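PDB 4ZOC: Lin1840 protein from Listeria innocua serovar 6a, which probably hydrolyses terminal, non-reducing beta-D-glucosyl residues with release of beta-D-glucose, and takes part in beta-1,2-glucan metabolism. Local coordinates for residues V169-Q173 and Q185-C189; G62-A66 and A128-H132; G165-V169 and A225-A231. The protein carries 2 engineered substitutions. All coordinates share one frame; numbering follows the deposited sequence.

All three contacts lie in the TIM-barrel domain of this family 3 glycosidase. Contact 2 comes first along the chain and ties the loop after strand 59-61 to the turn before strand 133-134. Contacts 1 and 3 follow, both using helix 158-173: contact 1 sets its end on strand 187-193, contact 3 its middle beside helix 221-228. They share V169, their centres are about 8 Å apart, and Q173 of contact 1 bonds to G230 of contact 3. Contacts 1 and 2, with centres about 15 Å apart, meet where H132 reaches A187 and M186. Contacts 2 and 3 do not touch. Together they join neighbouring beta-alpha units, helix 66-79 to helix 112-128 and helix 158-173 to helix 221-228.

Contact 1 (V169-Q173 and Q185-C189); sequences VDGYQ and QMAAC
In the beta-alpha-beta crossover that runs from strand 133-134 through helix 158-173 to strand 187-193 of the TIM barrel, the last turn of the helix is fastened to the start of the returning strand and the two residues leading into it. The carbonyl oxygen of Y172 is the hub. It accepts M186 N at 2.8 Å along a nearly straight N-H line (166°), and Q185 NE2 at the same 2.8 Å; the two donors come from opposite faces of the carbonyl plane. The Q185 chain folds back at chi2 (-62°), which carries its amide to the carbonyl end of the helix, where NE2 also donates to G171 O at 3.0 Å over a more bent path. Both acceptor oxygens lie close to the amide plane of Q185, although NE2 stands above the plane of each carbonyl. Q173 reaches across to the strand. Its chain is extended beyond CG (chi2 -166°), so that OE1 receives A188 N at 2.8 Å in the carbonyl plane, on a lone pair. The apolar part is small: Y172 CD2 rests obliquely on A188 CB at 4.0 Å, and Y172 CB faces M186 CG at 4.3 Å, while the tyrosine hydroxyl bonds to S136. The buried amide of Q173 has further partners, as OE1 also accepts K232 N and NE2 donates to G230 O. Side-chain amides thus stand in for backbone partners at two places: that of Q185 binds carbonyls at the helix terminus, probably offsetting their partial negative charge, and that of Q173 supplies an acceptor to a buried strand N-H.

Contact 2 (G62-A66 and A128-H132); sequences GSSSA and ADGHH
D129 OD2 is bound by water 3 at 2.6 Å, which also donates to S64 O, and by the hydroxyl of Y96. The other oxygen, OD1, accepts A66 N at 2.9 Å, the N-H arriving from above the carboxylate plane. One aspartate thus holds segment 62-66 at two points, directly at the N of A66, the first residue of helix 66-79, and through water at S64 O. Beside it, water 2 donates to D129 O at 2.6 Å and hydrogen-bonds to S63 OG at 2.8 Å. This water lies above one face of the H131 ring, toward its rim. The ring turns its edge to the loop: CE1 comes to 3.3 Å from S63 O, near the ring plane, and water 1 links ND1 (3.0 Å) to S63 N. H131 NE2 bonds to the same Y96 hydroxyl, and Y412 OH to S63 O. G130, with positive phi, ends helix 112-128 in a Schellman motif. S65 N-caps helix 66-79, chi1 of 70° placing OG between backbone N and carbonyl carbon, where it accepts D68 N. The contact joins the end of one barrel helix to the start of another, with strand 87-90 meeting the S63 and H131 side chains.

Contact 3 (G165-V169 and A225-A231); sequences GKAMV and AAIQAGA
K166 leaves helix 158-173 alongside helix 221-228 and lies against it with its aliphatic portion. From CB, CG turns beside the backbone N (chi1 -68°), which lays the stem along A225. CG does most of the touching: it comes to 3.7 Å from A225 O, 4.0 Å from A225 CB and 4.1 Å from A229 CB, so that it sits against two methyls one helical turn apart and the carbonyl near them. CD continues past A225, 4.1 Å from its CB. There the chain bends at chi3, and CE carries NZ to a salt bridge with E163. The hydrophobic stem is thus used between the helices, while the charge is paired within helix 158-173.

One turn further on, V169 packs with both branches against the end of helix 221-228. CG2 meets the methyl groups of A226, at 4.0 Å, and A231, at 4.2 Å, whereas CG1 abuts the backbone of the turn, 3.9 Å from A231 N. That turn is a Schellman motif: G230 takes positive phi, and A231 N bonds back to A226 O and G230 N to I227 O. The small A225, A226 and A229, with G165 on the facing helix, are consistent with the close approach, K166 CA and A226 CA being 5.1 Å apart. V190 of strand 187-193 touches both A226 and A231, while M168 of helix 158-173 turns to helix 112-128; helix 158-173 is thus sandwiched between helices 112-128 and 221-228 on the outside of the barrel.

Contact 1 (V169-Q173 and Q185-C189)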
ATOM      1  N   VAL A 169     -29.589   5.189  -1.328  1.00 10.92           N
ATOM      2  CA  VAL A 169     -30.276   5.324  -2.635  1.00 12.36           C
ATOM      3  C   VAL A 169     -31.805   5.300  -2.426  1.00 12.84           C
ATOM      4  O   VAL A 169     -32.533   6.129  -2.968  1.00 10.64           O
ATOM      5  CB  VAL A 169     -29.827   4.229  -3.603  1.00 11.84           C
ATOM      6  CG1 VAL A 169     -30.727   4.221  -4.864  1.00 12.90           C
ATOM      7  CG2 VAL A 169     -28.379   4.424  -3.995  1.00 11.52           C
ATOM      8  N   ASP A 170     -32.283   4.343  -1.620  1.00 12.06           N
ATOM      9  CA  ASP A 170     -33.704   4.222  -1.314  1.00 12.57           C
ATOM     10  C   ASP A 170     -34.224   5.517  -0.624  1.00 11.48           C
ATOM     11  O   ASP A 170     -35.268   6.049  -0.962  1.00 10.31           O
ATOM     12  CB  ASP A 170     -33.898   3.017  -0.429  1.00 15.79           C
ATOM     13  CG  ASP A 170     -35.356   2.730  -0.141  1.00 25.61           C
ATOM     14  OD1 ASP A 170     -36.247   3.016  -0.991  1.00 32.63           O
ATOM     15  OD2 ASP A 170     -35.615   2.184   0.962  1.00 31.24           O
ATOM     16  N   GLY A 171     -33.463   6.020   0.336  1.00 10.42           N
ATOM     17  CA  GLY A 171     -33.817   7.261   1.032  1.00  9.97           C
ATOM     18  C   GLY A 171     -33.915   8.467   0.115  1.00  9.41           C
ATOM     19  O   GLY A 171     -34.884   9.295   0.186  1.00  9.55           O
ATOM     20  N   TYR A 172     -32.948   8.602  -0.782  1.00  9.07           N
ATOM     21  CA  TYR A 172     -32.944   9.792  -1.705  1.00  9.33           C
ATOM     22  C   TYR A 172     -34.055   9.678  -2.735  1.00 10.10           C
ATOM     23  O   TYR A 172     -34.763  10.633  -2.966  1.00 12.30           O
ATOM     24  CB  TYR A 172     -31.617   9.938  -2.457  1.00  8.36           C
ATOM     25  CG  TYR A 172     -30.384  10.294  -1.616  1.00  8.08           C
ATOM     26  CD1 TYR A 172     -30.378  11.395  -0.786  1.00  6.73           C
ATOM     27  CD2 TYR A 172     -29.166   9.611  -1.781  1.00  8.03           C
ATOM     28  CE1 TYR A 172     -29.251  11.759  -0.087  1.00  7.48           C
ATOM     29  CE2 TYR A 172     -28.049   9.974  -1.022  1.00  8.20           C
ATOM     30  CZ  TYR A 172     -28.093  11.050  -0.194  1.00  6.69           C
ATOM     31  OH  TYR A 172     -26.973  11.415   0.535  1.00  6.67           O
ATOM     32  N   GLN A 173     -34.163   8.500  -3.357  1.00 10.07           N
ATOM     33  CA  GLN A 173     -34.951   8.360  -4.554  1.00  9.47           C
ATOM     34  C   GLN A 173     -36.370   7.861  -4.303  1.00 11.17           C
ATOM     35  O   GLN A 173     -37.271   8.073  -5.118  1.00 10.34           O
ATOM     36  CB  GLN A 173     -34.255   7.392  -5.544  1.00 11.89           C
ATOM     37  CG  GLN A 173     -32.857   7.782  -5.945  1.00 11.45           C
ATOM     38  CD  GLN A 173     -32.308   7.060  -7.126  1.00  9.85           C
ATOM     39  OE1 GLN A 173     -31.442   7.608  -7.837  1.00  9.45           O
ATOM     40  NE2 GLN A 173     -32.751   5.837  -7.360  1.00  8.76           N
ATOM     41  N   GLN A 185     -38.400  13.558  -3.261  1.00 11.22           N
ATOM     42  CA  GLN A 185     -37.260  12.653  -3.548  1.00 11.51           C
ATOM     43  C   GLN A 185     -36.453  13.197  -4.705  1.00 11.67           C
ATOM     44  O   GLN A 185     -36.917  14.048  -5.482  1.00  8.94           O
ATOM     45  CB  GLN A 185     -37.791  11.306  -3.996  1.00 14.08           C
ATOM     46  CG  GLN A 185     -38.838  10.661  -3.149  1.00 19.15           C
ATOM     47  CD  GLN A 185     -38.423  10.339  -1.789  1.00 20.67           C
ATOM     48  OE1 GLN A 185     -39.279  10.201  -0.937  1.00 33.09           O
ATOM     49  NE2 GLN A 185     -37.120  10.235  -1.524  1.00 24.87           N
ATOM     50  N   MET A 186     -35.213  12.714  -4.842  1.00 11.60           N
ATOM     51  CA  MET A 186     -34.310  13.223  -5.864  1.00  9.71           C
ATOM     52  C   MET A 186     -33.470  12.068  -6.419  1.00 10.00           C
ATOM     53  O   MET A 186     -33.408  10.987  -5.827  1.00 11.54           O
ATOM     54  CB  MET A 186     -33.403  14.290  -5.268  1.00  9.54           C
ATOM     55  CG  MET A 186     -32.341  13.806  -4.284  1.00 10.84           C
ATOM     56  SD  MET A 186     -31.569  15.129  -3.348  1.00 11.38           S
ATOM     57  CE  MET A 186     -31.028  16.241  -4.606  1.00 10.06           C
ATOM     58  N   ALA A 187     -32.819  12.296  -7.550  1.00  9.49           N
ATOM     59  CA  ALA A 187     -31.907  11.304  -8.111  1.00  7.62           C
ATOM     60  C   ALA A 187     -30.609  11.244  -7.302  1.00  7.78           C
ATOM     61  O   ALA A 187     -30.029  12.265  -6.903  1.00  7.61           O
ATOM     62  CB  ALA A 187     -31.613  11.584  -9.539  1.00  7.67           C
ATOM     63  N   ALA A 188     -30.131  10.011  -7.137  1.00  8.46           N
ATOM     64  CA  ALA A 188     -28.835   9.740  -6.541  1.00  8.26           C
ATOM     65  C   ALA A 188     -27.808   9.487  -7.624  1.00  9.29           C
ATOM     66  O   ALA A 188     -28.148   9.019  -8.684  1.00 10.05           O
ATOM     67  CB  ALA A 188     -28.963   8.546  -5.596  1.00  8.76           C
ATOM     68  N   CYS A 189     -26.541   9.795  -7.340  1.00  9.02           N
ATOM     69  CA  CYS A 189     -25.430   9.562  -8.189  1.00  9.21           C
ATOM     70  C   CYS A 189     -24.344   8.836  -7.363  1.00  8.81           C
ATOM     71  O   CYS A 189     -23.726   9.404  -6.483  1.00  9.32           O
ATOM     72  CB  CYS A 189     -24.832  10.870  -8.677  1.00  9.65           C
ATOM     73  SG  CYS A 189     -23.429  10.733  -9.751  1.00  9.59           S
TER

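Contact 2 (G62-A66 and A128-H132)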
ATOM      1  N   GLY A  62     -24.291  22.935  -8.189  1.00  9.06           N
ATOM      2  CA  GLY A  62     -24.074  23.787  -7.091  1.00 10.87           C
ATOM      3  C   GLY A  62     -24.836  25.132  -7.115  1.00  9.56           C
ATOM      4  O   GLY A  62     -24.308  26.142  -6.663  1.00  9.68           O
ATOM      5  N   SER A  63     -26.063  25.101  -7.612  1.00  9.24           N
ATOM      6  CA  SER A  63     -27.009  26.212  -7.348  1.00 10.87           C
ATOM      7  C   SER A  63     -26.978  26.612  -5.842  1.00 13.10           C
ATOM      8  O   SER A  63     -26.783  25.771  -4.987  1.00 12.83           O
ATOM      9  CB  SER A  63     -28.422  25.861  -7.774  1.00 11.34           C
ATOM     10  OG  SER A  63     -29.335  26.870  -7.396  1.00 13.13           O
ATOM     11  N   SER A  64     -27.077  27.916  -5.557  1.00 12.73           N
ATOM     12  CA  SER A  64     -26.973  28.380  -4.190  1.00 14.26           C
ATOM     13  C   SER A  64     -28.256  28.373  -3.422  1.00 11.26           C
ATOM     14  O   SER A  64     -28.206  28.449  -2.190  1.00 13.58           O
ATOM     15  CB  SER A  64     -26.261  29.777  -4.096  1.00 14.79           C
ATOM     16  OG  SER A  64     -26.969  30.743  -4.837  1.00 14.21           O
ATOM     17  N   SER A  65     -29.410  28.284  -4.094  1.00 11.94           N
ATOM     18  CA  SER A  65     -30.729  28.353  -3.460  1.00 10.85           C
ATOM     19  C   SER A  65     -31.854  28.155  -4.493  1.00 10.77           C
ATOM     20  O   SER A  65     -31.615  28.125  -5.718  1.00 10.97           O
ATOM     21  CB  SER A  65     -30.986  29.749  -2.830  1.00 12.68           C
ATOM     22  OG  SER A  65     -31.155  30.737  -3.852  1.00 14.15           O
ATOM     23  N   ALA A  66     -33.064  28.018  -3.987  1.00 10.81           N
ATOM     24  CA  ALA A  66     -34.259  27.878  -4.850  1.00 11.55           C
ATOM     25  C   ALA A  66     -34.397  29.044  -5.773  1.00 11.58           C
ATOM     26  O   ALA A  66     -34.735  28.840  -6.906  1.00 11.55           O
ATOM     27  CB  ALA A  66     -35.512  27.760  -4.018  1.00 10.86           C
ATOM     28  N   ALA A 128     -36.458  21.064  -1.798  1.00  9.15           N
ATOM     29  CA  ALA A 128     -37.068  22.338  -1.410  1.00  8.99           C
ATOM     30  C   ALA A 128     -36.233  23.520  -1.844  1.00 10.94           C
ATOM     31  O   ALA A 128     -36.811  24.595  -2.105  1.00 13.45           O
ATOM     32  CB  ALA A 128     -37.355  22.361   0.083  1.00  9.29           C
ATOM     33  N   ASP A 129     -34.912  23.312  -2.053  1.00  9.59           N
ATOM     34  CA  ASP A 129     -34.053  24.392  -2.465  1.00 11.74           C
ATOM     35  C   ASP A 129     -33.679  24.277  -3.955  1.00 11.42           C
ATOM     36  O   ASP A 129     -32.757  24.910  -4.411  1.00 17.34           O
ATOM     37  CB  ASP A 129     -32.819  24.455  -1.537  1.00 11.26           C
ATOM     38  CG  ASP A 129     -32.456  25.847  -1.145  1.00 12.71           C
ATOM     39  OD1 ASP A 129     -33.277  26.778  -1.337  1.00 13.10           O
ATOM     40  OD2 ASP A 129     -31.345  26.033  -0.634  1.00 13.32           O
ATOM     41  N   GLY A 130     -34.387  23.410  -4.690  1.00 11.85           N
ATOM     42  CA  GLY A 130     -34.320  23.355  -6.128  1.00 13.20           C
ATOM     43  C   GLY A 130     -33.379  22.353  -6.791  1.00 14.68           C
ATOM     44  O   GLY A 130     -33.188  22.406  -7.972  1.00 16.32           O
ATOM     45  N   HIS A 131     -32.772  21.480  -6.010  1.00 12.74           N
ATOM     46  CA  HIS A 131     -31.840  20.469  -6.515  1.00  9.80           C
ATOM     47  C   HIS A 131     -32.527  19.183  -6.953  1.00  8.09           C
ATOM     48  O   HIS A 131     -33.338  18.654  -6.244  1.00 10.40           O
ATOM     49  CB  HIS A 131     -30.817  20.129  -5.424  1.00 10.31           C
ATOM     50  CG  HIS A 131     -30.082  21.320  -4.880  1.00  9.26           C
ATOM     51  ND1 HIS A 131     -29.183  22.060  -5.621  1.00  9.04           N
ATOM     52  CD2 HIS A 131     -30.163  21.933  -3.676  1.00  7.51           C
ATOM     53  CE1 HIS A 131     -28.717  23.050  -4.892  1.00  8.60           C
ATOM     54  NE2 HIS A 131     -29.311  23.004  -3.714  1.00  8.70           N
ATOM     55  N   HIS A 132     -32.093  18.640  -8.099  1.00  8.99           N
ATOM     56  CA  HIS A 132     -32.679  17.438  -8.712  1.00  8.30           C
ATOM     57  C   HIS A 132     -31.871  16.186  -8.451  1.00  8.43           C
ATOM     58  O   HIS A 132     -32.441  15.109  -8.450  1.00  9.72           O
ATOM     59  CB  HIS A 132     -32.761  17.539 -10.210  1.00  7.28           C
ATOM     60  CG  HIS A 132     -33.466  18.790 -10.661  1.00 10.26           C
ATOM     61  ND1 HIS A 132     -33.192  19.403 -11.853  1.00  9.09           N
ATOM     62  CD2 HIS A 132     -34.432  19.527 -10.064  1.00  9.69           C
ATOM     63  CE1 HIS A 132     -33.929  20.504 -11.965  1.00 12.11           C
ATOM     64  NE2 HIS A 132     -34.714  20.590 -10.912  1.00  9.53           N
TER
HETATM   65  O   HOH W   1     -27.664  22.673  -8.146  1.00  9.85           O
HETATM   66  O   HOH W   2     -31.082  24.899  -6.434  1.00 13.74           O
HETATM   67  O   HOH W   3     -29.839  28.089   0.058  1.00 19.46           O

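Contact 3 (G165-V169 and A225-A231)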
ATOM      1  N   GLY A 165     -25.237   1.753   1.247  1.00  8.37           N
ATOM      2  CA  GLY A 165     -25.416   2.437  -0.006  1.00  8.48           C
ATOM      3  C   GLY A 165     -26.811   2.235  -0.552  1.00  7.82           C
ATOM      4  O   GLY A 165     -27.429   3.189  -1.020  1.00  9.55           O
ATOM      5  N   LYS A 166     -27.290   1.003  -0.526  1.00  6.77           N
ATOM      6  CA  LYS A 166     -28.640   0.731  -0.935  1.00  9.52           C
ATOM      7  C   LYS A 166     -29.658   1.510  -0.089  1.00 10.13           C
ATOM      8  O   LYS A 166     -30.613   2.098  -0.634  1.00 10.51           O
ATOM      9  CB  LYS A 166     -29.001  -0.738  -0.908  1.00 11.17           C
ATOM     10  CG  LYS A 166     -28.285  -1.511  -1.932  1.00 12.88           C
ATOM     11  CD  LYS A 166     -28.736  -2.962  -1.979  1.00 17.15           C
ATOM     12  CE  LYS A 166     -28.225  -3.693  -0.818  1.00 21.00           C
ATOM     13  NZ  LYS A 166     -28.800  -5.075  -0.846  1.00 27.69           N
ATOM     14  N   ALA A 167     -29.452   1.547   1.235  1.00  9.80           N
ATOM     15  CA  ALA A 167     -30.310   2.361   2.063  1.00  9.31           C
ATOM     16  C   ALA A 167     -30.303   3.844   1.695  1.00 10.28           C
ATOM     17  O   ALA A 167     -31.378   4.463   1.691  1.00 10.12           O
ATOM     18  CB  ALA A 167     -29.981   2.131   3.526  1.00  8.38           C
ATOM     19  N   MET A 168     -29.127   4.402   1.333  1.00  8.55           N
ATOM     20  CA  MET A 168     -29.064   5.828   0.942  1.00 10.66           C
ATOM     21  C   MET A 168     -29.808   6.080  -0.356  1.00 10.83           C
ATOM     22  O   MET A 168     -30.620   7.029  -0.463  1.00  9.03           O
ATOM     23  CB  MET A 168     -27.644   6.281   0.769  1.00 10.62           C
ATOM     24  CG  MET A 168     -26.881   6.621   1.997  1.00 12.93           C
ATOM     25  SD  MET A 168     -25.496   7.800   1.675  1.00 17.67           S
ATOM     26  CE  MET A 168     -24.618   7.263   3.129  1.00 19.42           C
ATOM     27  N   VAL A 169     -29.589   5.189  -1.328  1.00 10.92           N
ATOM     28  CA  VAL A 169     -30.276   5.324  -2.635  1.00 12.36           C
ATOM     29  C   VAL A 169     -31.805   5.300  -2.426  1.00 12.84           C
ATOM     30  O   VAL A 169     -32.533   6.129  -2.968  1.00 10.64           O
ATOM     31  CB  VAL A 169     -29.827   4.229  -3.603  1.00 11.84           C
ATOM     32  CG1 VAL A 169     -30.727   4.221  -4.864  1.00 12.90           C
ATOM     33  CG2 VAL A 169     -28.379   4.424  -3.995  1.00 11.52           C
ATOM     34  N   ALA A 225     -24.223  -2.750  -6.072  1.00  9.00           N
ATOM     35  CA  ALA A 225     -25.431  -2.919  -5.267  1.00  9.63           C
ATOM     36  C   ALA A 225     -26.298  -1.687  -5.388  1.00  9.77           C
ATOM     37  O   ALA A 225     -27.502  -1.786  -5.582  1.00 10.18           O
ATOM     38  CB  ALA A 225     -25.138  -3.197  -3.828  1.00 11.79           C
ATOM     39  N   ALA A 226     -25.669  -0.516  -5.367  1.00  8.60           N
ATOM     40  CA  ALA A 226     -26.434   0.719  -5.540  1.00  8.52           C
ATOM     41  C   ALA A 226     -27.044   0.925  -6.922  1.00  8.36           C
ATOM     42  O   ALA A 226     -28.135   1.458  -7.102  1.00  8.23           O
ATOM     43  CB  ALA A 226     -25.512   1.883  -5.146  1.00  8.19           C
ATOM     44  N   ILE A 227     -26.307   0.500  -7.921  1.00  9.79           N
ATOM     45  CA  ILE A 227     -26.732   0.543  -9.308  1.00 11.00           C
ATOM     46  C   ILE A 227     -27.927  -0.393  -9.472  1.00 12.47           C
ATOM     47  O   ILE A 227     -28.986  -0.002 -10.041  1.00 10.07           O
ATOM     48  CB  ILE A 227     -25.566   0.212 -10.223  1.00 12.72           C
ATOM     49  CG1 ILE A 227     -24.550   1.358 -10.279  1.00 11.63           C
ATOM     50  CG2 ILE A 227     -26.032  -0.128 -11.666  1.00 12.29           C
ATOM     51  CD1 ILE A 227     -23.224   0.861 -10.823  1.00 12.53           C
ATOM     52  N   GLN A 228     -27.809  -1.609  -8.952  1.00 11.86           N
ATOM     53  CA  GLN A 228     -28.932  -2.573  -9.064  1.00 12.74           C
ATOM     54  C   GLN A 228     -30.172  -2.139  -8.288  1.00 12.95           C
ATOM     55  O   GLN A 228     -31.323  -2.436  -8.675  1.00 16.62           O
ATOM     56  CB  GLN A 228     -28.510  -4.011  -8.690  1.00 16.21           C
ATOM     57  CG  GLN A 228     -27.384  -4.613  -9.510  1.00 18.58           C
ATOM     58  CD  GLN A 228     -27.374  -4.185 -10.995  1.00 20.99           C
ATOM     59  OE1 GLN A 228     -28.434  -4.107 -11.653  1.00 26.49           O
ATOM     60  NE2 GLN A 228     -26.207  -3.827 -11.502  1.00 16.58           N
ATOM     61  N   ALA A 229     -29.982  -1.373  -7.255  1.00 13.03           N
ATOM     62  CA  ALA A 229     -31.073  -0.822  -6.490  1.00 16.32           C
ATOM     63  C   ALA A 229     -31.714   0.397  -7.184  1.00 14.07           C
ATOM     64  O   ALA A 229     -32.655   0.935  -6.649  1.00 15.87           O
ATOM     65  CB  ALA A 229     -30.587  -0.414  -5.111  1.00 17.20           C
ATOM     66  N   GLY A 230     -31.158   0.831  -8.318  1.00 13.98           N
ATOM     67  CA  GLY A 230     -31.774   1.867  -9.140  1.00 12.24           C
ATOM     68  C   GLY A 230     -31.156   3.221  -9.116  1.00 12.29           C
ATOM     69  O   GLY A 230     -31.806   4.185  -9.567  1.00  8.97           O
ATOM     70  N   ALA A 231     -29.923   3.344  -8.580  1.00  9.73           N
ATOM     71  CA  ALA A 231     -29.267   4.689  -8.606  1.00 10.13           C
ATOM     72  C   ALA A 231     -29.296   5.279 -10.004  1.00  8.83           C
ATOM     73  O   ALA A 231     -28.900   4.610 -10.990  1.00  9.43           O
ATOM     74  CB  ALA A 231     -27.825   4.623  -8.117  1.00 10.71           C
TER